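Local structure of hydrogenase maturation factor (Thermoanaerobacter tengcongensis, 3VTH) at residues K245-M256 and P324-S333; L277-K288 and L301-Y310. The protein probably transfers the carbamoyl group of carbamoyl phosphate, with ATP, to the C-terminal cysteine of HypE during maturation of [NiFe]-hydrogenases. All coordinates share one frame; numbering follows the deposited sequence.

Contact 1 (K245-M256 and P324-S333). With MG (magnesium ion), chain G; APC (diphosphomethylphosphonic acid adenosyl ester), chain F.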
loop_
_atom_site.group_PDB
_atom_site.type_symbol
_atom_site.label_atom_id
_atom_site.label_comp_id
_atom_site.label_asym_id
_atom_site.label_seq_id
_atom_site.Cartn_x
_atom_site.Cartn_y
_atom_site.Cartn_z
ATOM N N LYS A 245 21.178 4.938 -9.892
ATOM C CA LYS A 245 19.988 4.086 -9.872
ATOM C C LYS A 245 19.270 4.067 -11.237
ATOM O O LYS A 245 18.561 3.103 -11.555
ATOM C CB LYS A 245 19.031 4.475 -8.729
ATOM C CG LYS A 245 17.958 3.399 -8.441
ATOM C CD LYS A 245 17.080 3.697 -7.214
ATOM C CE LYS A 245 15.887 2.735 -7.183
ATOM N NZ LYS A 245 15.037 2.905 -5.964
ATOM N N LYS A 246 19.494 5.104 -12.045
ATOM C CA LYS A 246 18.825 5.287 -13.342
ATOM C C LYS A 246 17.328 5.585 -13.146
ATOM O O LYS A 246 16.479 5.177 -13.944
ATOM C CB LYS A 246 19.065 4.088 -14.287
ATOM C CG LYS A 246 20.516 3.939 -14.748
ATOM C CD LYS A 246 20.900 2.478 -14.962
ATOM C CE LYS A 246 22.418 2.304 -15.153
ATOM N NZ LYS A 246 22.849 2.551 -16.559
ATOM N N ARG A 247 17.025 6.304 -12.068
ATOM C CA ARG A 247 15.655 6.681 -11.690
ATOM C C ARG A 247 15.564 8.200 -11.799
ATOM O O ARG A 247 15.895 8.923 -10.848
ATOM C CB ARG A 247 15.406 6.238 -10.250
ATOM C CG ARG A 247 13.996 6.408 -9.713
ATOM C CD ARG A 247 14.001 5.889 -8.273
ATOM N NE ARG A 247 12.730 6.046 -7.578
ATOM C CZ ARG A 247 12.249 7.206 -7.136
ATOM N NH1 ARG A 247 12.919 8.330 -7.348
ATOM N NH2 ARG A 247 11.093 7.243 -6.500
ATOM N N TYR A 248 15.125 8.690 -12.956
ATOM C CA TYR A 248 15.301 10.106 -13.281
ATOM C C TYR A 248 14.114 11.027 -13.024
ATOM O O TYR A 248 14.294 12.254 -12.917
ATOM C CB TYR A 248 15.764 10.272 -14.723
ATOM C CG TYR A 248 17.251 10.068 -14.917
ATOM C CD1 TYR A 248 18.170 11.040 -14.505
ATOM C CD2 TYR A 248 17.740 8.910 -15.529
ATOM C CE1 TYR A 248 19.551 10.858 -14.695
ATOM C CE2 TYR A 248 19.110 8.717 -15.725
ATOM C CZ TYR A 248 20.008 9.694 -15.308
ATOM O OH TYR A 248 21.359 9.503 -15.507
ATOM N N GLY A 249 12.914 10.460 -12.953
ATOM C CA GLY A 249 11.709 11.281 -12.841
ATOM C C GLY A 249 10.889 11.102 -11.577
ATOM O O GLY A 249 10.383 12.086 -11.022
ATOM N N LYS A 250 10.726 9.854 -11.140
ATOM C CA LYS A 250 9.889 9.554 -9.987
ATOM C C LYS A 250 10.422 10.285 -8.751
ATOM O O LYS A 250 11.632 10.258 -8.495
ATOM C CB LYS A 250 9.862 8.049 -9.703
ATOM C CG LYS A 250 8.966 7.200 -10.616
ATOM C CD LYS A 250 8.840 5.789 -9.986
ATOM C CE LYS A 250 8.002 4.829 -10.841
ATOM N NZ LYS A 250 8.080 3.431 -10.306
ATOM N N PRO A 251 9.527 10.935 -7.982
ATOM C CA PRO A 251 9.944 11.656 -6.768
ATOM C C PRO A 251 10.525 10.721 -5.707
ATOM O O PRO A 251 10.092 9.572 -5.588
ATOM C CB PRO A 251 8.635 12.258 -6.242
ATOM C CG PRO A 251 7.543 11.320 -6.794
ATOM C CD PRO A 251 8.057 10.910 -8.146
ATOM N N PHE A 252 11.491 11.232 -4.945
ATOM C CA PHE A 252 12.045 10.525 -3.803
ATOM C C PHE A 252 11.302 10.878 -2.524
ATOM O O PHE A 252 11.055 12.068 -2.244
ATOM C CB PHE A 252 13.506 10.927 -3.574
ATOM C CG PHE A 252 14.478 10.334 -4.556
ATOM C CD1 PHE A 252 14.426 8.983 -4.905
ATOM C CD2 PHE A 252 15.492 11.115 -5.081
ATOM C CE1 PHE A 252 15.362 8.440 -5.790
ATOM C CE2 PHE A 252 16.432 10.578 -5.960
ATOM C CZ PHE A 252 16.358 9.252 -6.328
ATOM N N ALA A 253 11.000 9.846 -1.742
ATOM C CA ALA A 253 10.551 9.998 -0.378
ATOM C C ALA A 253 11.738 10.357 0.513
ATOM O O ALA A 253 12.859 9.974 0.226
ATOM C CB ALA A 253 9.919 8.698 0.107
ATOM N N VAL A 254 11.474 11.078 1.597
ATOM C CA VAL A 254 12.517 11.565 2.491
ATOM C C VAL A 254 12.148 11.193 3.933
ATOM O O VAL A 254 10.965 11.199 4.299
ATOM C CB VAL A 254 12.698 13.106 2.312
ATOM C CG1 VAL A 254 13.594 13.710 3.381
ATOM C CG2 VAL A 254 13.313 13.413 0.942
ATOM N N MET A 255 13.152 10.811 4.721
ATOM C CA MET A 255 12.980 10.604 6.143
ATOM C C MET A 255 13.395 11.852 6.911
ATOM O O MET A 255 14.482 12.379 6.696
ATOM C CB MET A 255 13.805 9.410 6.633
ATOM C CG MET A 255 13.599 9.125 8.114
ATOM S SD MET A 255 14.489 7.661 8.700
ATOM C CE MET A 255 13.487 6.354 8.014
ATOM N N MET A 256 12.532 12.311 7.807
ATOM C CA MET A 256 12.855 13.433 8.687
ATOM C C MET A 256 12.801 12.978 10.136
ATOM O O MET A 256 12.214 11.943 10.429
ATOM C CB MET A 256 11.884 14.580 8.445
ATOM C CG MET A 256 11.908 15.032 6.990
ATOM S SD MET A 256 11.173 16.645 6.766
ATOM C CE MET A 256 11.182 16.740 4.979
ATOM N N PRO A 324 17.545 16.063 6.645
ATOM C CA PRO A 324 16.707 14.931 6.268
ATOM C C PRO A 324 17.386 14.119 5.172
ATOM O O PRO A 324 18.296 14.623 4.496
ATOM C CB PRO A 324 15.430 15.586 5.722
ATOM C CG PRO A 324 15.628 17.082 5.807
ATOM C CD PRO A 324 17.057 17.345 6.095
ATOM N N ILE A 325 16.955 12.877 4.990
ATOM C CA ILE A 325 17.591 12.022 3.992
ATOM C C ILE A 325 16.596 11.352 3.053
ATOM O O ILE A 325 15.540 10.913 3.480
ATOM C CB ILE A 325 18.459 10.927 4.656
ATOM C CG1 ILE A 325 17.609 10.112 5.651
ATOM C CG2 ILE A 325 19.705 11.558 5.331
ATOM C CD1 ILE A 325 18.322 8.915 6.299
ATOM N N VAL A 326 16.973 11.244 1.781
ATOM C CA VAL A 326 16.282 10.391 0.818
ATOM C C VAL A 326 16.330 8.956 1.329
ATOM O O VAL A 326 17.328 8.535 1.911
ATOM C CB VAL A 326 16.966 10.459 -0.560
ATOM C CG1 VAL A 326 16.435 9.377 -1.518
ATOM C CG2 VAL A 326 16.780 11.847 -1.158
ATOM N N MET A 327 15.226 8.234 1.154
ATOM C CA MET A 327 15.191 6.800 1.345
ATOM C C MET A 327 14.478 6.247 0.123
ATOM O O MET A 327 13.265 6.446 -0.035
ATOM C CB MET A 327 14.412 6.429 2.616
ATOM C CG MET A 327 15.146 6.753 3.895
ATOM S SD MET A 327 16.560 5.654 4.110
ATOM C CE MET A 327 15.835 4.374 5.143
ATOM N N THR A 328 15.229 5.575 -0.738
ATOM C CA THR A 328 14.664 4.964 -1.930
ATOM C C THR A 328 15.061 3.507 -1.867
ATOM O O THR A 328 16.062 3.170 -1.245
ATOM C CB THR A 328 15.135 5.671 -3.245
ATOM O OG1 THR A 328 14.395 5.155 -4.367
ATOM C CG2 THR A 328 16.627 5.479 -3.487
ATOM N N SER A 329 14.277 2.633 -2.480
ATOM C CA SER A 329 14.524 1.215 -2.296
ATOM C C SER A 329 15.847 0.823 -2.962
ATOM O O SER A 329 16.226 1.365 -4.005
ATOM C CB SER A 329 13.335 0.376 -2.792
ATOM O OG SER A 329 13.207 0.468 -4.195
ATOM N N GLY A 330 16.552 -0.096 -2.312
ATOM C CA GLY A 330 17.869 -0.540 -2.740
ATOM C C GLY A 330 17.781 -1.598 -3.817
ATOM O O GLY A 330 17.731 -2.796 -3.523
ATOM N N ASN A 331 17.742 -1.134 -5.064
ATOM C CA ASN A 331 17.698 -1.989 -6.248
ATOM C C ASN A 331 18.053 -1.137 -7.461
ATOM O O ASN A 331 18.001 0.100 -7.388
ATOM C CB ASN A 331 16.311 -2.623 -6.424
ATOM C CG ASN A 331 15.171 -1.622 -6.235
ATOM O OD1 ASN A 331 14.634 -1.487 -5.134
ATOM N ND2 ASN A 331 14.792 -0.924 -7.314
ATOM N N VAL A 332 18.434 -1.774 -8.566
ATOM C CA VAL A 332 18.472 -1.032 -9.819
ATOM C C VAL A 332 17.014 -0.775 -10.180
ATOM O O VAL A 332 16.120 -1.570 -9.825
ATOM C CB VAL A 332 19.306 -1.724 -10.960
ATOM C CG1 VAL A 332 18.930 -3.179 -11.147
ATOM C CG2 VAL A 332 19.175 -0.962 -12.303
ATOM N N SER A 333 16.767 0.359 -10.828
ATOM C CA SER A 333 15.425 0.711 -11.263
ATOM C C SER A 333 14.701 -0.530 -11.809
ATOM O O SER A 333 15.279 -1.293 -12.582
ATOM C CB SER A 333 15.480 1.814 -12.327
ATOM O OG SER A 333 14.233 2.492 -12.394
HETATM MG MG MG G . 11.522 1.172 -5.271
HETATM P PG APC F . 12.136 1.694 -8.430
HETATM O O1G APC F . 12.656 1.342 -7.060
HETATM O O2G APC F . 12.808 2.918 -9.002
HETATM O O3G APC F . 12.095 0.546 -9.396
HETATM P PB APC F . 9.819 2.713 -7.051
HETATM O O1B APC F . 9.703 1.595 -6.062
HETATM O O2B APC F . 8.500 3.250 -7.569
HETATM O O3B APC F . 10.580 2.118 -8.337
HETATM P PA APC F . 11.064 4.221 -4.590
HETATM O O1A APC F . 11.830 5.500 -4.344
HETATM O O2A APC F . 11.644 3.002 -3.969
HETATM C C3A APC F . 10.863 4.062 -6.407
HETATM O "O5'" APC F . 9.571 4.321 -3.992
HETATM C "C5'" APC F . 9.004 5.515 -3.460
HETATM C "C4'" APC F . 7.569 5.632 -3.968
HETATM O "O4'" APC F . 6.992 6.770 -3.317
HETATM C "C3'" APC F . 7.546 5.900 -5.475
HETATM O "O3'" APC F . 6.500 5.163 -6.132
HETATM C "C2'" APC F . 7.221 7.377 -5.565
HETATM O "O2'" APC F . 6.617 7.737 -6.822
HETATM C "C1'" APC F . 6.387 7.602 -4.305
HETATM N N9 APC F . 6.516 9.016 -3.973
HETATM C C8 APC F . 7.582 9.644 -3.406
HETATM N N7 APC F . 7.335 10.974 -3.307
HETATM C C5 APC F . 6.105 11.195 -3.819
HETATM C C6 APC F . 5.224 12.364 -4.036
HETATM N N6 APC F . 5.611 13.602 -3.665
HETATM N N1 APC F . 4.020 12.152 -4.611
HETATM C C2 APC F . 3.599 10.923 -4.976
HETATM N N3 APC F . 4.334 9.809 -4.824
HETATM C C4 APC F . 5.570 9.897 -4.257
HETATM O O HOH W 1 12.124 7.326 -2.498
HETATM O O HOH W 2 11.279 -0.999 -5.675
#
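The F252 ring takes V326 CG1 over one face, a CH-pi contact 4.1 Å from the ring centroid and 24° off its normal, and meets T328 OG1 at its edge. Over one face of the R247 guanidinium, toward its rim, sits T328 OG1; K250 CB covers the opposite face. In the plane at the R247 edge lie the carbonyl carbon of P251 and the methylene carbon C3A of the nucleotide analogue, and R247 NH2 is bonded almost straight to P251 O (2.7 Å), which helps to hold the group in its plane. K245 and T328 meet tip to tip. With CG anti to the backbone N (chi1 -165°) and the chain extended beyond it, K245 brings NZ to T328 OG1 (2.8 Å), to a lone pair of S329 O (2.8 Å) and to O1G of the terminal phosphate. The fold here is the YrdC-like domain, in which antiparallel strands 254-255 and 325-329 pair through M255 and I325, whose backbones exchange two hydrogen bonds, and lead into the triphosphate site. T328 OG1 donates to O1A of the analogue (2.6 Å). S329 OG binds magnesium at 2.1 Å and donates to N331 OD1, while N331 ND2 reaches both O1G and V332 O. The cationic R247, K245 and K250, together with the metal, would probably balance the phosphate charge. Farther along, V254 CG1 packs on P324 CB at 3.5 Å.

Contact 2 (L277-K288 and L301-Y310). With APC (diphosphomethylphosphonic acid adenosyl ester), chain F; PO4 (phosphate ion), chain L.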
loop_
_atom_site.group_PDB
_atom_site.type_symbol
_atom_site.label_atom_id
_atom_site.label_comp_id
_atom_site.label_asym_id
_atom_site.label_seq_id
_atom_site.Cartn_x
_atom_site.Cartn_y
_atom_site.Cartn_z
ATOM N N LEU A 277 2.957 9.475 12.666
ATOM C CA LEU A 277 3.362 8.985 13.982
ATOM C C LEU A 277 2.943 7.542 14.267
ATOM O O LEU A 277 3.476 6.926 15.177
ATOM C CB LEU A 277 2.823 9.901 15.092
ATOM C CG LEU A 277 3.494 11.284 15.234
ATOM C CD1 LEU A 277 2.623 12.195 16.088
ATOM C CD2 LEU A 277 4.913 11.205 15.836
ATOM N N SER A 278 1.989 7.008 13.502
ATOM C CA SER A 278 1.571 5.605 13.680
ATOM C C SER A 278 2.779 4.679 13.733
ATOM O O SER A 278 3.748 4.897 13.011
ATOM C CB SER A 278 0.689 5.170 12.510
ATOM O OG SER A 278 0.295 3.803 12.641
ATOM N N GLN A 279 2.724 3.629 14.556
ATOM C CA GLN A 279 3.769 2.598 14.484
ATOM C C GLN A 279 3.834 1.926 13.109
ATOM O O GLN A 279 4.834 1.304 12.764
ATOM C CB GLN A 279 3.586 1.536 15.567
ATOM C CG GLN A 279 4.121 1.921 16.941
ATOM C CD GLN A 279 3.931 0.781 17.916
ATOM O OE1 GLN A 279 2.836 0.585 18.434
ATOM N NE2 GLN A 279 4.982 -0.004 18.133
ATOM N N ARG A 280 2.783 2.052 12.305
ATOM C CA ARG A 280 2.872 1.504 10.944
ATOM C C ARG A 280 3.990 2.234 10.163
ATOM O O ARG A 280 4.594 1.662 9.250
ATOM C CB ARG A 280 1.518 1.570 10.234
ATOM C CG ARG A 280 0.373 0.820 10.955
ATOM C CD ARG A 280 -0.913 0.846 10.098
ATOM N NE ARG A 280 -2.074 0.252 10.773
ATOM C CZ ARG A 280 -2.390 -1.042 10.747
ATOM N NH1 ARG A 280 -1.618 -1.903 10.080
ATOM N NH2 ARG A 280 -3.486 -1.481 11.386
ATOM N N ARG A 281 4.255 3.491 10.544
ATOM C CA ARG A 281 5.307 4.327 9.940
ATOM C C ARG A 281 5.363 4.252 8.415
ATOM O O ARG A 281 6.333 3.718 7.867
ATOM C CB ARG A 281 6.691 3.973 10.547
ATOM C CG ARG A 281 6.836 4.316 12.044
ATOM C CD ARG A 281 6.919 5.816 12.251
ATOM N NE ARG A 281 6.359 6.283 13.533
ATOM C CZ ARG A 281 6.997 7.052 14.415
ATOM N NH1 ARG A 281 8.250 7.445 14.196
ATOM N NH2 ARG A 281 6.374 7.448 15.521
ATOM N N PRO A 282 4.336 4.794 7.722
ATOM C CA PRO A 282 4.440 4.900 6.277
ATOM C C PRO A 282 5.102 6.210 5.844
ATOM O O PRO A 282 5.263 7.143 6.656
ATOM C CB PRO A 282 2.977 4.960 5.841
ATOM C CG PRO A 282 2.337 5.761 6.920
ATOM C CD PRO A 282 3.007 5.242 8.193
ATOM N N ILE A 283 5.455 6.266 4.561
ATOM C CA ILE A 283 5.667 7.534 3.847
ATOM C C ILE A 283 4.275 8.193 3.724
ATOM O O ILE A 283 3.323 7.529 3.357
ATOM C CB ILE A 283 6.212 7.245 2.430
ATOM C CG1 ILE A 283 7.624 6.622 2.509
ATOM C CG2 ILE A 283 6.182 8.522 1.545
ATOM C CD1 ILE A 283 8.011 5.813 1.271
ATOM N N VAL A 284 4.157 9.479 4.078
ATOM C CA VAL A 284 2.882 10.171 3.942
ATOM C C VAL A 284 3.080 11.300 2.937
ATOM O O VAL A 284 4.033 12.066 3.053
ATOM C CB VAL A 284 2.394 10.763 5.298
ATOM C CG1 VAL A 284 1.044 11.497 5.148
ATOM C CG2 VAL A 284 2.309 9.676 6.387
ATOM N N LEU A 285 2.165 11.408 1.975
ATOM C CA LEU A 285 2.228 12.480 0.985
ATOM C C LEU A 285 1.633 13.748 1.567
ATOM O O LEU A 285 0.468 13.777 1.974
ATOM C CB LEU A 285 1.512 12.093 -0.321
ATOM C CG LEU A 285 2.001 10.782 -0.959
ATOM C CD1 LEU A 285 1.268 10.549 -2.250
ATOM C CD2 LEU A 285 3.535 10.771 -1.186
ATOM N N LEU A 286 2.442 14.804 1.567
ATOM C CA LEU A 286 2.107 16.060 2.238
ATOM C C LEU A 286 2.315 17.230 1.298
ATOM O O LEU A 286 3.267 17.221 0.526
ATOM C CB LEU A 286 3.019 16.244 3.467
ATOM C CG LEU A 286 2.936 15.189 4.575
ATOM C CD1 LEU A 286 4.056 15.429 5.575
ATOM C CD2 LEU A 286 1.572 15.201 5.284
ATOM N N LYS A 287 1.439 18.238 1.370
ATOM C CA LYS A 287 1.603 19.451 0.567
ATOM C C LYS A 287 2.804 20.252 1.046
ATOM O O LYS A 287 2.974 20.470 2.257
ATOM C CB LYS A 287 0.338 20.321 0.611
ATOM C CG LYS A 287 -0.886 19.696 -0.095
ATOM C CD LYS A 287 -0.817 19.819 -1.639
ATOM C CE LYS A 287 -2.068 19.217 -2.296
ATOM N NZ LYS A 287 -2.088 19.372 -3.786
ATOM N N LYS A 288 3.622 20.698 0.092
ATOM C CA LYS A 288 4.833 21.484 0.371
ATOM C C LYS A 288 4.464 22.874 0.879
ATOM O O LYS A 288 3.557 23.509 0.341
ATOM C CB LYS A 288 5.668 21.657 -0.901
ATOM C CG LYS A 288 6.347 20.395 -1.438
ATOM C CD LYS A 288 6.963 20.740 -2.812
ATOM C CE LYS A 288 7.817 19.607 -3.353
ATOM N NZ LYS A 288 8.295 19.952 -4.701
ATOM N N LEU A 301 6.259 18.934 -8.530
ATOM C CA LEU A 301 5.129 18.478 -7.741
ATOM C C LEU A 301 4.908 19.427 -6.561
ATOM O O LEU A 301 5.852 20.090 -6.098
ATOM C CB LEU A 301 5.348 17.042 -7.248
ATOM C CG LEU A 301 5.598 15.986 -8.342
ATOM C CD1 LEU A 301 5.894 14.613 -7.730
ATOM C CD2 LEU A 301 4.429 15.905 -9.303
ATOM N N ASP A 302 3.666 19.491 -6.072
ATOM C CA ASP A 302 3.369 20.351 -4.930
ATOM C C ASP A 302 3.319 19.563 -3.614
ATOM O O ASP A 302 2.929 20.103 -2.580
ATOM C CB ASP A 302 2.096 21.189 -5.163
ATOM C CG ASP A 302 0.815 20.368 -5.142
ATOM O OD1 ASP A 302 0.843 19.119 -5.203
ATOM O OD2 ASP A 302 -0.263 21.001 -5.084
ATOM N N THR A 303 3.706 18.289 -3.680
ATOM C CA THR A 303 3.721 17.397 -2.517
ATOM C C THR A 303 5.102 16.770 -2.279
ATOM O O THR A 303 5.912 16.666 -3.198
ATOM C CB THR A 303 2.725 16.237 -2.674
ATOM O OG1 THR A 303 3.069 15.489 -3.851
ATOM C CG2 THR A 303 1.253 16.757 -2.789
ATOM N N LEU A 304 5.355 16.363 -1.039
ATOM C CA LEU A 304 6.550 15.636 -0.665
ATOM C C LEU A 304 6.104 14.348 0.032
ATOM O O LEU A 304 5.130 14.362 0.788
ATOM C CB LEU A 304 7.356 16.494 0.314
ATOM C CG LEU A 304 8.864 16.741 0.242
ATOM C CD1 LEU A 304 9.418 16.896 -1.186
ATOM C CD2 LEU A 304 9.179 18.014 1.089
ATOM N N GLY A 305 6.815 13.247 -0.213
ATOM C CA GLY A 305 6.572 11.999 0.503
ATOM C C GLY A 305 7.508 11.961 1.691
ATOM O O GLY A 305 8.727 11.971 1.513
ATOM N N VAL A 306 6.945 11.944 2.899
ATOM C CA VAL A 306 7.760 12.036 4.116
ATOM C C VAL A 306 7.459 10.905 5.080
ATOM O O VAL A 306 6.310 10.552 5.278
ATOM C CB VAL A 306 7.563 13.399 4.840
ATOM C CG1 VAL A 306 8.514 13.532 6.033
ATOM C CG2 VAL A 306 7.821 14.547 3.874
ATOM N N MET A 307 8.509 10.346 5.673
ATOM C CA MET A 307 8.373 9.364 6.730
ATOM C C MET A 307 9.209 9.770 7.944
ATOM O O MET A 307 10.171 10.564 7.849
ATOM C CB MET A 307 8.820 7.982 6.233
ATOM C CG MET A 307 10.348 7.880 6.006
ATOM S SD MET A 307 10.866 6.427 5.061
ATOM C CE MET A 307 9.653 5.240 5.629
ATOM N N LEU A 308 8.847 9.205 9.084
ATOM C CA LEU A 308 9.603 9.402 10.312
ATOM C C LEU A 308 10.458 8.154 10.541
ATOM O O LEU A 308 10.267 7.158 9.855
ATOM C CB LEU A 308 8.630 9.636 11.479
ATOM C CG LEU A 308 7.766 10.902 11.383
ATOM C CD1 LEU A 308 6.841 11.050 12.596
ATOM C CD2 LEU A 308 8.635 12.157 11.232
ATOM N N PRO A 309 11.404 8.200 11.498
ATOM C CA PRO A 309 12.207 7.017 11.823
ATOM C C PRO A 309 11.313 5.829 12.201
ATOM O O PRO A 309 10.266 6.034 12.854
ATOM C CB PRO A 309 12.997 7.469 13.056
ATOM C CG PRO A 309 13.149 8.936 12.895
ATOM C CD PRO A 309 11.816 9.376 12.290
ATOM N N TYR A 310 11.694 4.616 11.794
ATOM C CA TYR A 310 10.895 3.431 12.122
ATOM C C TYR A 310 11.673 2.280 12.757
ATOM O O TYR A 310 11.070 1.334 13.287
ATOM C CB TYR A 310 10.059 2.940 10.919
ATOM C CG TYR A 310 10.828 2.499 9.693
ATOM C CD1 TYR A 310 11.094 3.406 8.653
ATOM C CD2 TYR A 310 11.281 1.173 9.557
ATOM C CE1 TYR A 310 11.798 3.011 7.515
ATOM C CE2 TYR A 310 11.994 0.760 8.413
ATOM C CZ TYR A 310 12.234 1.687 7.395
ATOM O OH TYR A 310 12.932 1.321 6.265
HETATM P PG APC F . 12.136 1.694 -8.430
HETATM O O1G APC F . 12.656 1.342 -7.060
HETATM O O2G APC F . 12.808 2.918 -9.002
HETATM O O3G APC F . 12.095 0.546 -9.396
HETATM P PB APC F . 9.819 2.713 -7.051
HETATM O O1B APC F . 9.703 1.595 -6.062
HETATM O O2B APC F . 8.500 3.250 -7.569
HETATM O O3B APC F . 10.580 2.118 -8.337
HETATM P PA APC F . 11.064 4.221 -4.590
HETATM O O1A APC F . 11.830 5.500 -4.344
HETATM O O2A APC F . 11.644 3.002 -3.969
HETATM C C3A APC F . 10.863 4.062 -6.407
HETATM O "O5'" APC F . 9.571 4.321 -3.992
HETATM C "C5'" APC F . 9.004 5.515 -3.460
HETATM C "C4'" APC F . 7.569 5.632 -3.968
HETATM O "O4'" APC F . 6.992 6.770 -3.317
HETATM C "C3'" APC F . 7.546 5.900 -5.475
HETATM O "O3'" APC F . 6.500 5.163 -6.132
HETATM C "C2'" APC F . 7.221 7.377 -5.565
HETATM O "O2'" APC F . 6.617 7.737 -6.822
HETATM C "C1'" APC F . 6.387 7.602 -4.305
HETATM N N9 APC F . 6.516 9.016 -3.973
HETATM C C8 APC F . 7.582 9.644 -3.406
HETATM N N7 APC F . 7.335 10.974 -3.307
HETATM C C5 APC F . 6.105 11.195 -3.819
HETATM C C6 APC F . 5.224 12.364 -4.036
HETATM N N6 APC F . 5.611 13.602 -3.665
HETATM N N1 APC F . 4.020 12.152 -4.611
HETATM C C2 APC F . 3.599 10.923 -4.976
HETATM N N3 APC F . 4.334 9.809 -4.824
HETATM C C4 APC F . 5.570 9.897 -4.257
HETATM P P PO4 L . -4.970 1.805 12.573
HETATM O O1 PO4 L . -3.451 1.867 12.561
HETATM O O2 PO4 L . -5.513 2.601 11.396
HETATM O O3 PO4 L . -5.473 0.386 12.444
HETATM O O4 PO4 L . -5.462 2.414 13.869
HETATM O O HOH W 3 6.271 7.727 9.197
HETATM O O HOH W 4 2.325 22.892 -1.891
#
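L277 CD2 touches L308 CD1 at the end of helix 270-277, where a type I turn from S278 to R281 leads toward strand 283-287. R280 NE and NH2 bind a phosphate ion, probably from the crystallisation liquor. R281 bends at chi2 and chi3 (-71° and 149°), which folds its guanidinium back on the turn: NE donates to S278 O (3.0 Å), NH2 to L277 O, and NH1 crosses to P309 O (2.8 Å), with L308 CD1 over one face. A leucine in its place would probably leave P309 O without this donor and the turn carbonyls less firmly held. I283 CG2 lies against G305 CA (3.7 Å), where a side chain on the glycine would be tight. The beta hairpin then pairs V284 with V306 and L286 with L304 by two backbone bonds each, these four side chains facing the side of the sheet opposite L285. L285 CD1 packs on C2 of the adenine (3.6 Å), whose N6 donates to T303 OG1. K287 NZ meets D302 OD2 on its syn side (2.8 Å), and K288 NZ bonds L301 O and A298 O. Charged groups thus tie both ends of the hairpin, while between them L285 and T303 give the adenine an apolar contact and a polar one.

Contacts 1 and 2 have centres about 14 Å apart in one mixed sheet of the YrdC-like domain. Contact 2 is nested along the chain inside the loop that contact 1 closes: 245-256 comes first, then 277-288, 301-310 and finally 324-333. Across the sheet the strands run 325-329, 254-255, 303-307, 283-287, and the parallel neighbours 254-255 and 303-307 join the contacts, probably through V254 N to G305 O and M256 N to M307 O, each 2.9 Å. A253 CB also packs on I283 CD1. The two contacts share one nucleotide analogue: contact 1 holds the phosphates and magnesium and lays P251 against the adenine, which L285 and T303 of contact 2 meet as well.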